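PDB 5EJR: myosin-I heavy chain from Dictyostelium discoideum, which is an actin-based class VII motor with ATPase activity that acts in early phagocytosis and adhesion, here represented by its C-terminal MyTH4-FERM tail domain. Local coordinates for residues A[325-330]-A[407-412]; A[329-334]-A[342-347]. All blocks are in the same frame, centred on the assembly; numbering follows the deposited sequence. Where two conformers were deposited one is given.

Interaction 1 of 2, residues A[325-330]-A[407-412]; sequences CQIRDE and LMFINL. With EDO (1,2-ethanediol), chain H.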
loop_
_atom_site.group_PDB
_atom_site.type_symbol
_atom_site.label_atom_id
_atom_site.label_comp_id
_atom_site.label_asym_id
_atom_site.label_seq_id
_atom_site.Cartn_x
_atom_site.Cartn_y
_atom_site.Cartn_z
ATOM N N CYS A 325 -7.591 3.181 23.937
ATOM C CA CYS A 325 -6.167 3.385 23.681
ATOM C C CYS A 325 -5.945 4.384 22.522
ATOM O O CYS A 325 -5.108 5.272 22.644
ATOM C CB CYS A 325 -5.492 2.041 23.415
ATOM S SG CYS A 325 -3.701 2.126 23.161
ATOM N N GLN A 326 -6.738 4.278 21.434
ATOM C CA GLN A 326 -6.626 5.157 20.251
ATOM C C GLN A 326 -7.081 6.584 20.566
ATOM O O GLN A 326 -6.394 7.521 20.183
ATOM C CB GLN A 326 -7.414 4.590 19.055
ATOM C CG GLN A 326 -7.314 5.447 17.807
ATOM C CD GLN A 326 -7.969 4.757 16.646
ATOM O OE1 GLN A 326 -7.724 3.591 16.381
ATOM N NE2 GLN A 326 -8.837 5.453 15.957
ATOM N N ILE A 327 -8.202 6.743 21.274
ATOM C CA ILE A 327 -8.723 8.082 21.605
ATOM C C ILE A 327 -7.785 8.757 22.623
ATOM O O ILE A 327 -7.552 9.958 22.529
ATOM C CB ILE A 327 -10.177 7.974 22.124
ATOM C CG1 ILE A 327 -11.087 7.386 20.993
ATOM C CG2 ILE A 327 -10.700 9.360 22.588
ATOM C CD1 ILE A 327 -12.357 6.711 21.553
ATOM N N ARG A 328 -7.270 7.977 23.588
ATOM C CA ARG A 328 -6.340 8.476 24.612
ATOM C C ARG A 328 -5.064 8.982 23.937
ATOM O O ARG A 328 -4.585 10.050 24.291
ATOM C CB ARG A 328 -5.979 7.397 25.650
ATOM C CG ARG A 328 -5.425 8.036 26.950
ATOM C CD ARG A 328 -4.657 7.003 27.763
ATOM N NE ARG A 328 -4.272 7.493 29.093
ATOM C CZ ARG A 328 -3.131 8.141 29.354
ATOM N NH1 ARG A 328 -2.279 8.420 28.377
ATOM N NH2 ARG A 328 -2.845 8.525 30.596
ATOM N N ASP A 329 -4.547 8.237 22.946
ATOM C CA ASP A 329 -3.341 8.604 22.189
ATOM C C ASP A 329 -3.531 9.893 21.410
ATOM O O ASP A 329 -2.639 10.765 21.410
ATOM C CB ASP A 329 -2.894 7.449 21.288
ATOM C CG ASP A 329 -1.689 7.802 20.445
ATOM O OD1 ASP A 329 -0.561 7.741 20.973
ATOM O OD2 ASP A 329 -1.880 8.173 19.265
ATOM N N GLU A 330 -4.718 10.048 20.767
ATOM C CA GLU A 330 -5.060 11.263 20.011
ATOM C C GLU A 330 -5.159 12.455 20.964
ATOM O O GLU A 330 -4.715 13.571 20.622
ATOM C CB GLU A 330 -6.400 11.066 19.268
ATOM C CG GLU A 330 -6.245 10.112 18.097
ATOM C CD GLU A 330 -7.560 9.590 17.546
ATOM O OE1 GLU A 330 -7.575 9.147 16.379
ATOM O OE2 GLU A 330 -8.569 9.585 18.286
ATOM N N LEU A 407 -15.310 4.848 29.543
ATOM C CA LEU A 407 -16.537 5.304 28.877
ATOM C C LEU A 407 -16.779 6.782 29.145
ATOM O O LEU A 407 -17.209 7.495 28.243
ATOM C CB LEU A 407 -17.763 4.475 29.350
ATOM C CG LEU A 407 -17.813 3.002 28.926
ATOM C CD1 LEU A 407 -18.837 2.219 29.747
ATOM C CD2 LEU A 407 -18.170 2.865 27.478
ATOM N N MET A 408 -16.477 7.243 30.382
ATOM C CA MET A 408 -16.631 8.635 30.822
ATOM C C MET A 408 -15.637 9.498 30.037
ATOM O O MET A 408 -15.978 10.598 29.616
ATOM C CB MET A 408 -16.298 8.762 32.325
ATOM C CG MET A 408 -17.409 8.389 33.264
ATOM S SD MET A 408 -16.855 8.474 35.010
ATOM C CE MET A 408 -16.720 10.251 35.245
ATOM N N PHE A 409 -14.395 9.017 29.908
ATOM C CA PHE A 409 -13.355 9.723 29.149
ATOM C C PHE A 409 -13.806 9.877 27.680
ATOM O O PHE A 409 -13.813 10.986 27.160
ATOM C CB PHE A 409 -12.025 8.958 29.236
ATOM C CG PHE A 409 -10.986 9.406 28.226
ATOM C CD1 PHE A 409 -10.445 10.689 28.277
ATOM C CD2 PHE A 409 -10.600 8.568 27.185
ATOM C CE1 PHE A 409 -9.492 11.102 27.335
ATOM C CE2 PHE A 409 -9.659 8.986 26.240
ATOM C CZ PHE A 409 -9.127 10.257 26.313
ATOM N N ILE A 410 -14.256 8.770 27.045
ATOM C CA ILE A 410 -14.724 8.841 25.658
ATOM C C ILE A 410 -15.927 9.777 25.531
ATOM O O ILE A 410 -15.960 10.563 24.608
ATOM C CB ILE A 410 -14.996 7.442 25.052
ATOM C CG1 ILE A 410 -13.693 6.594 25.058
ATOM C CG2 ILE A 410 -15.575 7.593 23.641
ATOM C CD1 ILE A 410 -13.856 5.058 25.044
ATOM N N ASN A 411 -16.865 9.726 26.474
ATOM C CA ASN A 411 -18.037 10.603 26.455
ATOM C C ASN A 411 -17.627 12.079 26.472
ATOM O O ASN A 411 -18.164 12.891 25.731
ATOM C CB ASN A 411 -18.976 10.292 27.639
ATOM C CG ASN A 411 -20.208 11.184 27.645
ATOM O OD1 ASN A 411 -21.010 11.244 26.692
ATOM N ND2 ASN A 411 -20.327 11.956 28.679
ATOM N N LEU A 412 -16.677 12.422 27.338
ATOM C CA LEU A 412 -16.213 13.808 27.440
ATOM C C LEU A 412 -15.515 14.295 26.189
ATOM O O LEU A 412 -15.868 15.344 25.687
ATOM C CB LEU A 412 -15.353 13.974 28.680
ATOM C CG LEU A 412 -16.225 14.149 29.895
ATOM C CD1 LEU A 412 -15.531 13.677 31.122
ATOM C CD2 LEU A 412 -16.704 15.597 30.015
HETATM C C1 EDO H . -12.017 9.469 17.088
HETATM O O1 EDO H . -11.801 10.179 15.888
HETATM C C2 EDO H . -11.271 8.106 17.235
HETATM O O2 EDO H . -10.018 8.011 16.581
#

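Interaction 2 of 2, residues A[329-334]-A[342-347]; sequences DEWMKG and KDSSII. With EDO (1,2-ethanediol), chain H.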
loop_
_atom_site.group_PDB
_atom_site.type_symbol
_atom_site.label_atom_id
_atom_site.label_comp_id
_atom_site.label_asym_id
_atom_site.label_seq_id
_atom_site.Cartn_x
_atom_site.Cartn_y
_atom_site.Cartn_z
ATOM N N ASP A 329 -4.547 8.237 22.946
ATOM C CA ASP A 329 -3.341 8.604 22.189
ATOM C C ASP A 329 -3.531 9.893 21.410
ATOM O O ASP A 329 -2.639 10.765 21.410
ATOM C CB ASP A 329 -2.894 7.449 21.288
ATOM C CG ASP A 329 -1.689 7.802 20.445
ATOM O OD1 ASP A 329 -0.561 7.741 20.973
ATOM O OD2 ASP A 329 -1.880 8.173 19.265
ATOM N N GLU A 330 -4.718 10.048 20.767
ATOM C CA GLU A 330 -5.060 11.263 20.011
ATOM C C GLU A 330 -5.159 12.455 20.964
ATOM O O GLU A 330 -4.715 13.571 20.622
ATOM C CB GLU A 330 -6.400 11.066 19.268
ATOM C CG GLU A 330 -6.245 10.112 18.097
ATOM C CD GLU A 330 -7.560 9.590 17.546
ATOM O OE1 GLU A 330 -7.575 9.147 16.379
ATOM O OE2 GLU A 330 -8.569 9.585 18.286
ATOM N N TRP A 331 -5.768 12.224 22.151
ATOM C CA TRP A 331 -5.846 13.242 23.197
ATOM C C TRP A 331 -4.403 13.629 23.599
ATOM O O TRP A 331 -4.112 14.822 23.698
ATOM C CB TRP A 331 -6.564 12.700 24.430
ATOM C CG TRP A 331 -6.407 13.533 25.679
ATOM C CD1 TRP A 331 -5.664 13.226 26.783
ATOM C CD2 TRP A 331 -6.970 14.827 25.917
ATOM N NE1 TRP A 331 -5.736 14.251 27.702
ATOM C CE2 TRP A 331 -6.516 15.258 27.185
ATOM C CE3 TRP A 331 -7.790 15.689 25.159
ATOM C CZ2 TRP A 331 -6.928 16.476 27.756
ATOM C CZ3 TRP A 331 -8.196 16.896 25.722
ATOM C CH2 TRP A 331 -7.719 17.302 26.986
ATOM N N MET A 332 -3.526 12.639 23.827
ATOM C CA MET A 332 -2.137 12.929 24.258
ATOM C C MET A 332 -1.268 13.604 23.179
ATOM O O MET A 332 -0.284 14.251 23.527
ATOM C CB MET A 332 -1.434 11.696 24.829
ATOM C CG MET A 332 -1.924 11.331 26.219
ATOM S SD MET A 332 -2.052 12.668 27.453
ATOM C CE MET A 332 -0.283 13.065 27.776
ATOM N N LYS A 333 -1.647 13.463 21.894
ATOM C CA LYS A 333 -0.991 14.100 20.742
ATOM C C LYS A 333 -1.588 15.476 20.437
ATOM O O LYS A 333 -1.187 16.118 19.468
ATOM C CB LYS A 333 -1.076 13.209 19.506
ATOM C CG LYS A 333 -0.044 12.106 19.470
ATOM C CD LYS A 333 -0.463 11.092 18.404
ATOM C CE LYS A 333 0.602 10.051 18.145
ATOM N NZ LYS A 333 1.042 9.399 19.411
ATOM N N GLY A 334 -2.522 15.930 21.257
ATOM C CA GLY A 334 -3.123 17.252 21.111
ATOM C C GLY A 334 -4.123 17.377 19.975
ATOM O O GLY A 334 -4.428 18.491 19.551
ATOM N N LYS A 342 -11.305 23.842 32.350
ATOM C CA LYS A 342 -12.132 23.045 33.279
ATOM C C LYS A 342 -12.389 21.647 32.680
ATOM O O LYS A 342 -12.139 20.660 33.354
ATOM C CB LYS A 342 -13.455 23.749 33.622
ATOM C CG LYS A 342 -14.196 23.036 34.763
ATOM C CD LYS A 342 -15.545 23.649 35.086
ATOM C CE LYS A 342 -16.213 22.950 36.253
ATOM N NZ LYS A 342 -16.896 21.694 35.844
ATOM N N ASP A 343 -12.809 21.563 31.406
ATOM C CA ASP A 343 -13.031 20.289 30.715
ATOM C C ASP A 343 -11.757 19.470 30.658
ATOM O O ASP A 343 -11.813 18.246 30.829
ATOM C CB ASP A 343 -13.544 20.520 29.278
ATOM C CG ASP A 343 -14.902 21.203 29.179
ATOM O OD1 ASP A 343 -15.671 21.150 30.171
ATOM O OD2 ASP A 343 -15.199 21.790 28.105
ATOM N N SER A 344 -10.593 20.135 30.422
ATOM C CA SER A 344 -9.322 19.404 30.334
ATOM C C SER A 344 -8.925 18.836 31.679
ATOM O O SER A 344 -8.340 17.756 31.737
ATOM C CB SER A 344 -8.203 20.301 29.807
ATOM O OG SER A 344 -8.418 20.657 28.450
ATOM N N SER A 345 -9.171 19.599 32.746
ATOM C CA SER A 345 -8.891 19.215 34.143
ATOM C C SER A 345 -9.774 18.026 34.527
ATOM O O SER A 345 -9.334 17.155 35.261
ATOM C CB SER A 345 -9.189 20.393 35.067
ATOM O OG SER A 345 -8.138 21.337 34.943
ATOM N N ILE A 346 -11.020 17.986 34.030
ATOM C CA ILE A 346 -11.924 16.834 34.301
ATOM C C ILE A 346 -11.349 15.602 33.591
ATOM O O ILE A 346 -11.308 14.520 34.174
ATOM C CB ILE A 346 -13.400 17.155 33.861
ATOM C CG1 ILE A 346 -14.014 18.221 34.793
ATOM C CG2 ILE A 346 -14.291 15.875 33.866
ATOM C CD1 ILE A 346 -15.248 19.038 34.207
ATOM N N ILE A 347 -10.863 15.787 32.336
ATOM C CA ILE A 347 -10.271 14.701 31.548
ATOM C C ILE A 347 -9.039 14.183 32.253
ATOM O O ILE A 347 -8.903 12.984 32.454
ATOM C CB ILE A 347 -10.010 15.110 30.067
ATOM C CG1 ILE A 347 -11.375 15.283 29.319
ATOM C CG2 ILE A 347 -9.131 14.056 29.348
ATOM C CD1 ILE A 347 -11.307 16.256 28.037
HETATM C C1 EDO H . -12.017 9.469 17.088
HETATM O O1 EDO H . -11.801 10.179 15.888
HETATM C C2 EDO H . -11.271 8.106 17.235
HETATM O O2 EDO H . -10.018 8.011 16.581
#

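Interaction 1 of 2, residues A[325-330]-A[407-412]
Phe409 reaches across from helix 402-416 and brings the CE2 and CZ corner of its ring against the backbone of helix 317-332. With CG anti to the backbone N (chi1 166°), the ring is carried out to the partner helix, where Arg328 N lies at the ring edge, close to its plane, 3.7 Å from Phe409 CE2. Ile327 runs past the ring in the opposite sense, its CG2 coming in obliquely to 3.8 Å from CE2 of Phe409. The other branch of the same isoleucine ends on Ile410: the two side chains cross at nearly a right angle, and Ile327 CD1 rests 3.8 Å from Ile410 CG1, with Ile410 CG2 almost as near. No hydrogen bond spans the segments. Here two helices of the FERM domain's central, all-helical F2 lobe pack together; the axes of these short segments run at 51° to each other and come within 10.6 Å. Ile306 and Phe320 also pack on Ile410. Of the Arg328 side chain, CB alone comes near the phenylalanine ring, beyond the closer backbone N and CA; the extended chain leads away, and NH2 hydrogen-bonds to Gln371 O. Beside the apolar contact, Gln326 and Glu330, one turn apart, help hold a 1,2-ethanediol that probably came from the crystallisation liquor and is also hydrogen-bonded to Gly421 N. Gln326 NE2 donates to O2 of the diol, 2.9 Å away, and both carboxylate oxygens of Glu330 are within bonding range of that same hydroxyl. Glu330 is further engaged by Arg295, in a salt bridge, and by Tyr336 OH. An alanine in place of Glu330 would probably leave Arg295 without its mate and Tyr336 OH without this acceptor, and the diol with a weaker hold.

Interaction 2 of 2, residues A[329-334]-A[342-347]
Ser344 is the first residue of 342-347 to meet Trp331, its OG standing in the indole plane at the ring edge, 3.7 Å from Trp331 CH2. The hydroxyl hydrogen-bonds to Asn340 O, one turn back, so it meets the ring as a neighbour rather than a polar partner. One turn further on, Ile347, pointing against the Trp331 side chain, lays CG2 over one indole face. This methyl makes a CH-pi contact with the five-membered ring, 3.9 Å from the centroid and 27° off the normal, and approaches Trp331 CE2 to 3.6 Å. CD1 of Ile347 extends the cover to the far end of the six-membered ring, 3.9 Å from Trp331 CH2. The indole is carried over to this helix by a chi1 of 166°, with CG opposite the backbone N, and NE1 is satisfied by Val372 O. Just beyond Trp331, helix 317-332 ends in a Schellman motif at Gly334, while Lys333 NZ turns back to Asp329 OD1 in a 2.8 Å salt bridge. Within the helical F2 lobe, Trp331 also touches the loop residues Leu373 and Pro374; Ile413 of helix 402-416 touches both Trp331 and Ile347, and Trp386 of helix 383-394 packs on Ser344.

Interactions 1 and 2 have centres about 9 Å apart, and their first segments overlap at Asp329 and Glu330 on helix 317-332. Along the chain, that helix is followed by 341-355, the partner in interaction 2, and much later by 402-416, the partner in interaction 1. The two contacts merge into continuous packing: Phe409 CE1 lies 3.6 Å from Ile347 CG2, and Leu412 CD1 is 3.7 Å from Ile346 CG2. Three helices are thus tied together pairwise, with the last brought back against the earlier two, all within the helical F2 lobe of this MyTH4-FERM tail. The contacts form part of the interior of that lobe, well away from the centre of the elongated chain.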